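Local coordinates for protein pyruvate kinase 1 (Trypanosoma brucei brucei, PDB 4HYW) that catalyses the transfer of a phosphoryl group from phosphoenolpyruvate to ADP, giving pyruvate and ATP in the last step of glycolysis, at residues Ile237-Asn242 with Gly258-Arg263; Tyr143-Val148 with Asn168-Thr173. All blocks are in the same frame, centred on the assembly; numbering follows the deposited sequence.

Contact 1 of 2, residues Ile237-Asn242 with Gly258-Arg263; sequences ISKIEN and GIMVAR. With MG (magnesium ion), chain C.
K239 lays its aliphatic chain alongside M260, and its CG lies 3.8 Å from M260 SD. The two residues pair in neighbouring parallel strands, 235-240 and 258-262, of the eight-stranded TIM barrel. Three backbone bonds hold the strands: S238 N to G258 O, M260 N to S238 O at 2.8 Å, and I240 N to M260 O at 3.0 Å. The bond from A262 N to I240 O is longer, 3.4 Å, and weak. I240 CG1 packs 3.9 Å from I259 CG2 on the side covered by helices 249-255 and 274-289. On the face that holds K239 and M260, I237 CD1 lies 3.7 Å from G258 CA, where no side chain stands in its way. A bend at chi3 (80°) turns the end of K239, where NZ bonds D84 OD1 and S212 OG. A long salt bridge also runs from NZ to E241 OE2. E241 CG rests 3.9 Å from A262 CB. The magnesium ion is bound by E241, D265 and four waters. E241 OE1 is 2.3 Å from the metal, while OE2 accepts a bond from one of those waters.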
ATOM      1  N   ILE A 237      15.206 -32.039  -8.625  1.00 32.96           N
ATOM      2  CA  ILE A 237      13.901 -31.423  -8.622  1.00 32.58           C
ATOM      3  C   ILE A 237      12.953 -32.402  -7.962  1.00 31.85           C
ATOM      4  O   ILE A 237      12.709 -33.481  -8.491  1.00 32.96           O
ATOM      5  CB  ILE A 237      13.380 -31.163 -10.066  1.00 32.69           C
ATOM      6  CG1 ILE A 237      14.418 -30.420 -10.925  1.00 32.75           C
ATOM      7  CG2 ILE A 237      12.073 -30.381 -10.023  1.00 32.00           C
ATOM      8  CD1 ILE A 237      14.883 -29.096 -10.344  1.00 32.09           C
ATOM      9  N   SER A 238      12.447 -32.056  -6.798  1.00 31.22           N
ATOM     10  CA  SER A 238      11.566 -32.969  -6.082  1.00 32.39           C
ATOM     11  C   SER A 238      10.129 -32.867  -6.575  1.00 32.42           C
ATOM     12  O   SER A 238       9.582 -31.757  -6.717  1.00 31.02           O
ATOM     13  CB  SER A 238      11.636 -32.729  -4.588  1.00 31.84           C
ATOM     14  OG  SER A 238      12.950 -32.990  -4.128  1.00 33.21           O
ATOM     15  N   LYS A 239       9.556 -34.023  -6.906  1.00 32.01           N
ATOM     16  CA  LYS A 239       8.142 -34.130  -7.230  1.00 33.17           C
ATOM     17  C   LYS A 239       7.268 -34.223  -5.979  1.00 32.51           C
ATOM     18  O   LYS A 239       7.364 -35.173  -5.204  1.00 32.65           O
ATOM     19  CB  LYS A 239       7.899 -35.338  -8.141  1.00 34.61           C
ATOM     20  CG  LYS A 239       8.613 -35.215  -9.474  1.00 36.73           C
ATOM     21  CD  LYS A 239       8.682 -36.533 -10.213  1.00 40.07           C
ATOM     22  CE  LYS A 239       7.377 -36.872 -10.925  1.00 38.59           C
ATOM     23  NZ  LYS A 239       7.407 -38.320 -11.295  1.00 41.11           N
ATOM     24  N   ILE A 240       6.384 -33.252  -5.813  1.00 31.42           N
ATOM     25  CA  ILE A 240       5.423 -33.287  -4.719  1.00 31.52           C
ATOM     26  C   ILE A 240       4.155 -34.036  -5.153  1.00 31.65           C
ATOM     27  O   ILE A 240       3.543 -33.688  -6.137  1.00 30.28           O
ATOM     28  CB  ILE A 240       5.061 -31.863  -4.263  1.00 30.23           C
ATOM     29  CG1 ILE A 240       6.330 -31.104  -3.889  1.00 29.76           C
ATOM     30  CG2 ILE A 240       4.085 -31.905  -3.091  1.00 30.23           C
ATOM     31  CD1 ILE A 240       7.167 -31.787  -2.820  1.00 28.91           C
ATOM     32  N   GLU A 241       3.822 -35.114  -4.447  1.00 33.66           N
ATOM     33  CA  GLU A 241       2.913 -36.124  -4.998  1.00 34.51           C
ATOM     34  C   GLU A 241       1.826 -36.520  -4.039  1.00 33.77           C
ATOM     35  O   GLU A 241       0.883 -37.177  -4.437  1.00 33.77           O
ATOM     36  CB  GLU A 241       3.686 -37.376  -5.450  1.00 36.77           C
ATOM     37  CG  GLU A 241       4.426 -37.195  -6.758  1.00 39.28           C
ATOM     38  CD  GLU A 241       4.846 -38.509  -7.379  1.00 43.30           C
ATOM     39  OE1 GLU A 241       4.091 -39.495  -7.231  1.00 48.49           O
ATOM     40  OE2 GLU A 241       5.931 -38.564  -8.015  1.00 42.15           O
ATOM     41  N   ASN A 242       1.974 -36.158  -2.760  1.00 33.45           N
ATOM     42  CA  ASN A 242       0.993 -36.534  -1.742  1.00 32.97           C
ATOM     43  C   ASN A 242       0.932 -35.546  -0.582  1.00 32.54           C
ATOM     44  O   ASN A 242       1.632 -34.557  -0.581  1.00 32.94           O
ATOM     45  CB  ASN A 242       1.245 -37.980  -1.251  1.00 34.44           C
ATOM     46  CG  ASN A 242       2.321 -38.072  -0.153  1.00 35.48           C
ATOM     47  OD1 ASN A 242       3.165 -37.164   0.023  1.00 34.76           O
ATOM     48  ND2 ASN A 242       2.335 -39.203   0.544  1.00 34.34           N
ATOM     49  N   GLY A 258      14.992 -27.575  -6.685  1.00 32.88           N
ATOM     50  CA  GLY A 258      13.767 -27.168  -7.364  1.00 31.09           C
ATOM     51  C   GLY A 258      12.604 -28.096  -7.066  1.00 30.43           C
ATOM     52  O   GLY A 258      12.780 -29.157  -6.455  1.00 30.36           O
ATOM     53  N   ILE A 259      11.417 -27.707  -7.510  1.00 28.72           N
ATOM     54  CA  ILE A 259      10.225 -28.476  -7.240  1.00 28.15           C
ATOM     55  C   ILE A 259       9.432 -28.732  -8.528  1.00 28.31           C
ATOM     56  O   ILE A 259       9.361 -27.852  -9.419  1.00 27.79           O
ATOM     57  CB  ILE A 259       9.314 -27.717  -6.273  1.00 27.65           C
ATOM     58  CG1 ILE A 259      10.017 -27.499  -4.926  1.00 27.33           C
ATOM     59  CG2 ILE A 259       7.965 -28.428  -6.159  1.00 27.21           C
ATOM     60  CD1 ILE A 259      10.437 -28.780  -4.220  1.00 27.81           C
ATOM     61  N   MET A 260       8.803 -29.898  -8.613  1.00 28.45           N
ATOM     62  CA  MET A 260       7.765 -30.127  -9.617  1.00 29.76           C
ATOM     63  C   MET A 260       6.474 -30.393  -8.941  1.00 29.71           C
ATOM     64  O   MET A 260       6.404 -31.210  -8.020  1.00 30.40           O
ATOM     65  CB  MET A 260       8.083 -31.326 -10.526  1.00 31.57           C
ATOM     66  CG  MET A 260       6.991 -31.558 -11.567  1.00 31.58           C
ATOM     67  SD  MET A 260       6.963 -33.246 -12.222  1.00 37.33           S
ATOM     68  CE  MET A 260       8.535 -33.223 -13.079  1.00 33.55           C
ATOM     69  N   VAL A 261       5.455 -29.641  -9.313  1.00 29.12           N
ATOM     70  CA  VAL A 261       4.151 -29.881  -8.771  1.00 28.99           C
ATOM     71  C   VAL A 261       3.553 -30.956  -9.633  1.00 29.09           C
ATOM     72  O   VAL A 261       3.112 -30.675 -10.743  1.00 28.40           O
ATOM     73  CB  VAL A 261       3.234 -28.625  -8.841  1.00 28.83           C
ATOM     74  CG1 VAL A 261       1.909 -28.930  -8.155  1.00 27.65           C
ATOM     75  CG2 VAL A 261       3.921 -27.400  -8.212  1.00 27.94           C
ATOM     76  N   ALA A 262       3.644 -32.203  -9.178  1.00 29.13           N
ATOM     77  CA  ALA A 262       3.222 -33.339 -10.011  1.00 29.48           C
ATOM     78  C   ALA A 262       1.729 -33.568  -9.867  1.00 29.41           C
ATOM     79  O   ALA A 262       1.298 -34.420  -9.095  1.00 30.27           O
ATOM     80  CB  ALA A 262       3.994 -34.588  -9.642  1.00 29.28           C
ATOM     81  N   ARG A 263       0.947 -32.753 -10.559  1.00 29.15           N
ATOM     82  CA  ARG A 263      -0.487 -32.645 -10.300  1.00 29.89           C
ATOM     83  C   ARG A 263      -1.248 -33.982 -10.481  1.00 30.65           C
ATOM     84  O   ARG A 263      -2.182 -34.271  -9.730  1.00 29.72           O
ATOM     85  CB  ARG A 263      -1.106 -31.535 -11.162  1.00 28.74           C
ATOM     86  CG  ARG A 263      -0.546 -30.152 -10.837  1.00 28.48           C
ATOM     87  CD  ARG A 263      -1.315 -29.047 -11.531  1.00 27.88           C
ATOM     88  NE  ARG A 263      -1.374 -29.259 -12.965  1.00 27.58           N
ATOM     89  CZ  ARG A 263      -2.062 -28.489 -13.805  1.00 28.32           C
ATOM     90  NH1 ARG A 263      -2.700 -27.418 -13.357  1.00 28.51           N
ATOM     91  NH2 ARG A 263      -2.173 -28.824 -15.090  1.00 28.40           N
TER
HETATM   92 MG    MG C 501       3.892 -41.583  -8.122  1.00 48.52          MG
HETATM   93  O   HOH W   1       5.394 -40.836  -9.472  1.00 42.78           O
HETATM   94  O   HOH W   2       5.469 -42.106  -6.833  1.00 58.51           O
HETATM   95  O   HOH W   3       2.084 -41.633  -7.293  1.00 37.04           O
HETATM   96  O   HOH W   4       3.355 -42.609  -9.919  1.00 48.24           O

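Contact 2 of 2, residues Tyr143-Val148 with Asn168-Thr173; sequences YVDDGV and NHHRLT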
ATOM      1  N   TYR A 143      -7.064 -46.235  -2.100  1.00 44.36           N
ATOM      2  CA  TYR A 143      -7.339 -45.907  -3.493  1.00 45.74           C
ATOM      3  C   TYR A 143      -6.690 -46.951  -4.384  1.00 47.48           C
ATOM      4  O   TYR A 143      -5.498 -47.236  -4.233  1.00 48.64           O
ATOM      5  CB  TYR A 143      -6.772 -44.536  -3.823  1.00 49.60           C
ATOM      6  CG  TYR A 143      -7.609 -43.387  -3.308  1.00 50.59           C
ATOM      7  CD1 TYR A 143      -8.972 -43.536  -3.107  1.00 53.50           C
ATOM      8  CD2 TYR A 143      -7.033 -42.132  -3.052  1.00 54.22           C
ATOM      9  CE1 TYR A 143      -9.746 -42.487  -2.654  1.00 56.51           C
ATOM     10  CE2 TYR A 143      -7.804 -41.065  -2.590  1.00 52.19           C
ATOM     11  CZ  TYR A 143      -9.162 -41.244  -2.418  1.00 54.24           C
ATOM     12  OH  TYR A 143      -9.941 -40.223  -1.953  1.00 53.88           O
ATOM     13  N   VAL A 144      -7.476 -47.573  -5.267  1.00 43.32           N
ATOM     14  CA  VAL A 144      -6.923 -48.563  -6.155  1.00 43.87           C
ATOM     15  C   VAL A 144      -6.918 -48.140  -7.611  1.00 47.56           C
ATOM     16  O   VAL A 144      -7.854 -47.483  -8.084  1.00 49.33           O
ATOM     17  CB  VAL A 144      -7.585 -49.950  -5.996  1.00 45.00           C
ATOM     18  CG1 VAL A 144      -6.696 -51.014  -6.612  1.00 43.25           C
ATOM     19  CG2 VAL A 144      -7.829 -50.267  -4.524  1.00 41.44           C
ATOM     20  N   ASP A 145      -5.835 -48.492  -8.310  1.00 50.45           N
ATOM     21  CA  ASP A 145      -5.722 -48.262  -9.751  1.00 51.94           C
ATOM     22  C   ASP A 145      -5.898 -46.786 -10.090  1.00 52.77           C
ATOM     23  O   ASP A 145      -6.776 -46.416 -10.874  1.00 55.64           O
ATOM     24  CB  ASP A 145      -6.746 -49.106 -10.508  1.00 51.33           C
ATOM     25  CG  ASP A 145      -6.362 -49.335 -11.961  1.00 56.49           C
ATOM     26  OD1 ASP A 145      -5.209 -49.040 -12.344  1.00 57.57           O
ATOM     27  OD2 ASP A 145      -7.216 -49.836 -12.720  1.00 65.04           O
ATOM     28  N   ASP A 146      -5.042 -45.948  -9.509  1.00 57.64           N
ATOM     29  CA  ASP A 146      -5.063 -44.505  -9.765  1.00 59.70           C
ATOM     30  C   ASP A 146      -6.323 -43.854  -9.268  1.00 57.89           C
ATOM     31  O   ASP A 146      -6.813 -42.900  -9.867  1.00 57.65           O
ATOM     32  CB  ASP A 146      -4.872 -44.209 -11.251  1.00 65.92           C
ATOM     33  CG  ASP A 146      -3.421 -44.170 -11.640  1.00 74.50           C
ATOM     34  OD1 ASP A 146      -3.002 -45.018 -12.453  1.00 80.40           O
ATOM     35  OD2 ASP A 146      -2.676 -43.346 -11.063  1.00 77.14           O
ATOM     36  N   GLY A 147      -6.844 -44.364  -8.158  1.00 59.06           N
ATOM     37  CA  GLY A 147      -8.023 -43.778  -7.528  1.00 54.94           C
ATOM     38  C   GLY A 147      -9.327 -44.086  -8.232  1.00 54.72           C
ATOM     39  O   GLY A 147     -10.380 -43.659  -7.782  1.00 59.45           O
ATOM     40  N   VAL A 148      -9.272 -44.848  -9.325  1.00 55.37           N
ATOM     41  CA  VAL A 148     -10.488 -45.163 -10.089  1.00 60.31           C
ATOM     42  C   VAL A 148     -11.450 -45.986  -9.241  1.00 58.46           C
ATOM     43  O   VAL A 148     -12.652 -45.923  -9.425  1.00 63.34           O
ATOM     44  CB  VAL A 148     -10.182 -45.934 -11.399  1.00 63.39           C
ATOM     45  CG1 VAL A 148     -11.436 -46.040 -12.269  1.00 61.05           C
ATOM     46  CG2 VAL A 148      -9.054 -45.264 -12.169  1.00 68.03           C
ATOM     47  N   ASN A 168     -17.436 -48.527  -5.518  1.00 58.18           N
ATOM     48  CA  ASN A 168     -17.866 -48.376  -6.913  1.00 63.95           C
ATOM     49  C   ASN A 168     -17.482 -49.521  -7.850  1.00 63.28           C
ATOM     50  O   ASN A 168     -16.720 -50.406  -7.478  1.00 68.83           O
ATOM     51  CB  ASN A 168     -17.434 -47.009  -7.488  1.00 65.17           C
ATOM     52  CG  ASN A 168     -15.940 -46.758  -7.358  1.00 69.47           C
ATOM     53  OD1 ASN A 168     -15.446 -46.391  -6.291  1.00 76.33           O
ATOM     54  ND2 ASN A 168     -15.228 -46.893  -8.458  1.00 67.61           N
ATOM     55  N   HIS A 169     -18.057 -49.518  -9.052  1.00 67.74           N
ATOM     56  CA  HIS A 169     -17.784 -50.549 -10.061  1.00 70.07           C
ATOM     57  C   HIS A 169     -16.379 -50.432 -10.607  1.00 67.35           C
ATOM     58  O   HIS A 169     -15.967 -49.360 -11.054  1.00 63.85           O
ATOM     59  CB  HIS A 169     -18.791 -50.453 -11.211  1.00 79.33           C
ATOM     60  CG  HIS A 169     -20.213 -50.813 -10.818  1.00 93.61           C
ATOM     61  ND1 HIS A 169     -20.612 -52.087 -10.604  1.00 96.15           N
ATOM     62  CD2 HIS A 169     -21.347 -50.013 -10.639  1.00 97.89           C
ATOM     63  CE1 HIS A 169     -21.922 -52.101 -10.288  1.00 95.59           C
ATOM     64  NE2 HIS A 169     -22.369 -50.834 -10.304  1.00 97.95           N
ATOM     65  N   HIS A 170     -15.637 -51.539 -10.588  1.00 58.88           N
ATOM     66  CA  HIS A 170     -14.344 -51.587 -11.245  1.00 57.73           C
ATOM     67  C   HIS A 170     -13.835 -52.984 -11.497  1.00 59.98           C
ATOM     68  O   HIS A 170     -14.019 -53.891 -10.688  1.00 58.62           O
ATOM     69  CB  HIS A 170     -13.320 -50.784 -10.464  1.00 57.98           C
ATOM     70  CG  HIS A 170     -12.083 -50.446 -11.255  1.00 57.21           C
ATOM     71  ND1 HIS A 170     -12.107 -49.621 -12.322  1.00 57.01           N
ATOM     72  CD2 HIS A 170     -10.751 -50.830 -11.086  1.00 54.44           C
ATOM     73  CE1 HIS A 170     -10.861 -49.485 -12.809  1.00 55.59           C
ATOM     74  NE2 HIS A 170     -10.034 -50.220 -12.054  1.00 56.64           N
ATOM     75  N   ARG A 171     -13.165 -53.147 -12.630  1.00 63.49           N
ATOM     76  CA  ARG A 171     -12.468 -54.380 -12.974  1.00 58.79           C
ATOM     77  C   ARG A 171     -10.974 -54.205 -12.676  1.00 57.50           C
ATOM     78  O   ARG A 171     -10.363 -53.213 -13.061  1.00 62.58           O
ATOM     79  CB  ARG A 171     -12.689 -54.683 -14.461  1.00 60.52           C
ATOM     80  CG  ARG A 171     -11.956 -55.895 -15.007  1.00 62.79           C
ATOM     81  CD  ARG A 171     -12.033 -55.898 -16.528  1.00 65.23           C
ATOM     82  NE  ARG A 171     -11.098 -56.844 -17.122  1.00 67.31           N
ATOM     83  CZ  ARG A 171      -9.957 -56.507 -17.723  1.00 71.23           C
ATOM     84  NH1 ARG A 171      -9.166 -57.452 -18.212  1.00 79.04           N
ATOM     85  NH2 ARG A 171      -9.590 -55.235 -17.815  1.00 69.82           N
ATOM     86  N   LEU A 172     -10.397 -55.159 -11.971  1.00 55.75           N
ATOM     87  CA  LEU A 172      -9.079 -54.986 -11.409  1.00 54.20           C
ATOM     88  C   LEU A 172      -8.155 -56.029 -12.024  1.00 56.27           C
ATOM     89  O   LEU A 172      -8.480 -57.215 -12.030  1.00 61.60           O
ATOM     90  CB  LEU A 172      -9.149 -55.176  -9.897  1.00 53.96           C
ATOM     91  CG  LEU A 172      -8.275 -54.348  -8.959  1.00 53.36           C
ATOM     92  CD1 LEU A 172      -8.324 -52.867  -9.293  1.00 49.25           C
ATOM     93  CD2 LEU A 172      -8.679 -54.598  -7.507  1.00 50.29           C
ATOM     94  N   THR A 173      -7.027 -55.590 -12.581  1.00 52.09           N
ATOM     95  CA  THR A 173      -6.046 -56.531 -13.125  1.00 54.81           C
ATOM     96  C   THR A 173      -4.803 -56.650 -12.235  1.00 53.73           C
ATOM     97  O   THR A 173      -4.692 -55.967 -11.204  1.00 56.41           O
ATOM     98  CB  THR A 173      -5.650 -56.198 -14.599  1.00 58.64           C
ATOM     99  OG1 THR A 173      -5.278 -54.818 -14.715  1.00 57.18           O
ATOM    100  CG2 THR A 173      -6.812 -56.483 -15.559  1.00 56.48           C
TER
HETATM  101  O   HOH W   5      -7.439 -52.640 -13.522  1.00 51.55           O
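H170 donates from NE2 to D145 OD2, a His-carboxylate hydrogen bond of 2.9 Å. It joins strand 170-173 to the type I' beta turn D145-V148, which links strands 141-144 and 149-158. The acceptor lies 6° out of the ring plane and offers its anti lone pair. Carboxylate and ring planes are 58° apart. D145 OD2 takes a second bond, from a water. The same water donates to R171 O and accepts from T173 N at 3.1 Å, so it too ties the turn to the backbone of the other segment. V148 CG1 approaches the H170 ring obliquely, 3.5 Å from CE1. In the strand before the turn, V144 CG1 meets L172 CD1 at 3.6 Å, and the two side chains cross at about a right angle. The V148 carbonyl oxygen receives N168 ND2 at 2.9 Å, in the carbonyl plane and on a lone pair. For this the N168 side chain folds between its own backbone N and carbonyl carbon (chi1 55°).

Further out, H170 and L172 form backbone bonds to F102 and V100, which pairs their strand with strand 99-102. R308 of the second subunit packs on V148. The other end of the N168 amide is also engaged: OD1 makes a weak bond to T150 N.

In the fold
Contacts 1 and 2 follow one another along the chain, with contact 2 closing before contact 1 opens. Their centres are about 24 Å apart. Their nearest atoms come within about 9 Å but do not touch. Contact 1 is buried, its centre about 7 Å from the chain centre, and carries magnesium ligand E241. The side chain of K239 is about 4 Å from a bound potassium ion. Both ions are consistent with the pyruvate kinase active site at the C-terminal ends of the barrel strands. The centre of contact 2 is about 28 Å from the chain centre, in the beta-rich B domain inserted after barrel strand 80-84. In this family that domain probably acts as a mobile lid. D145's side chain is about 12 Å from the same magnesium ion.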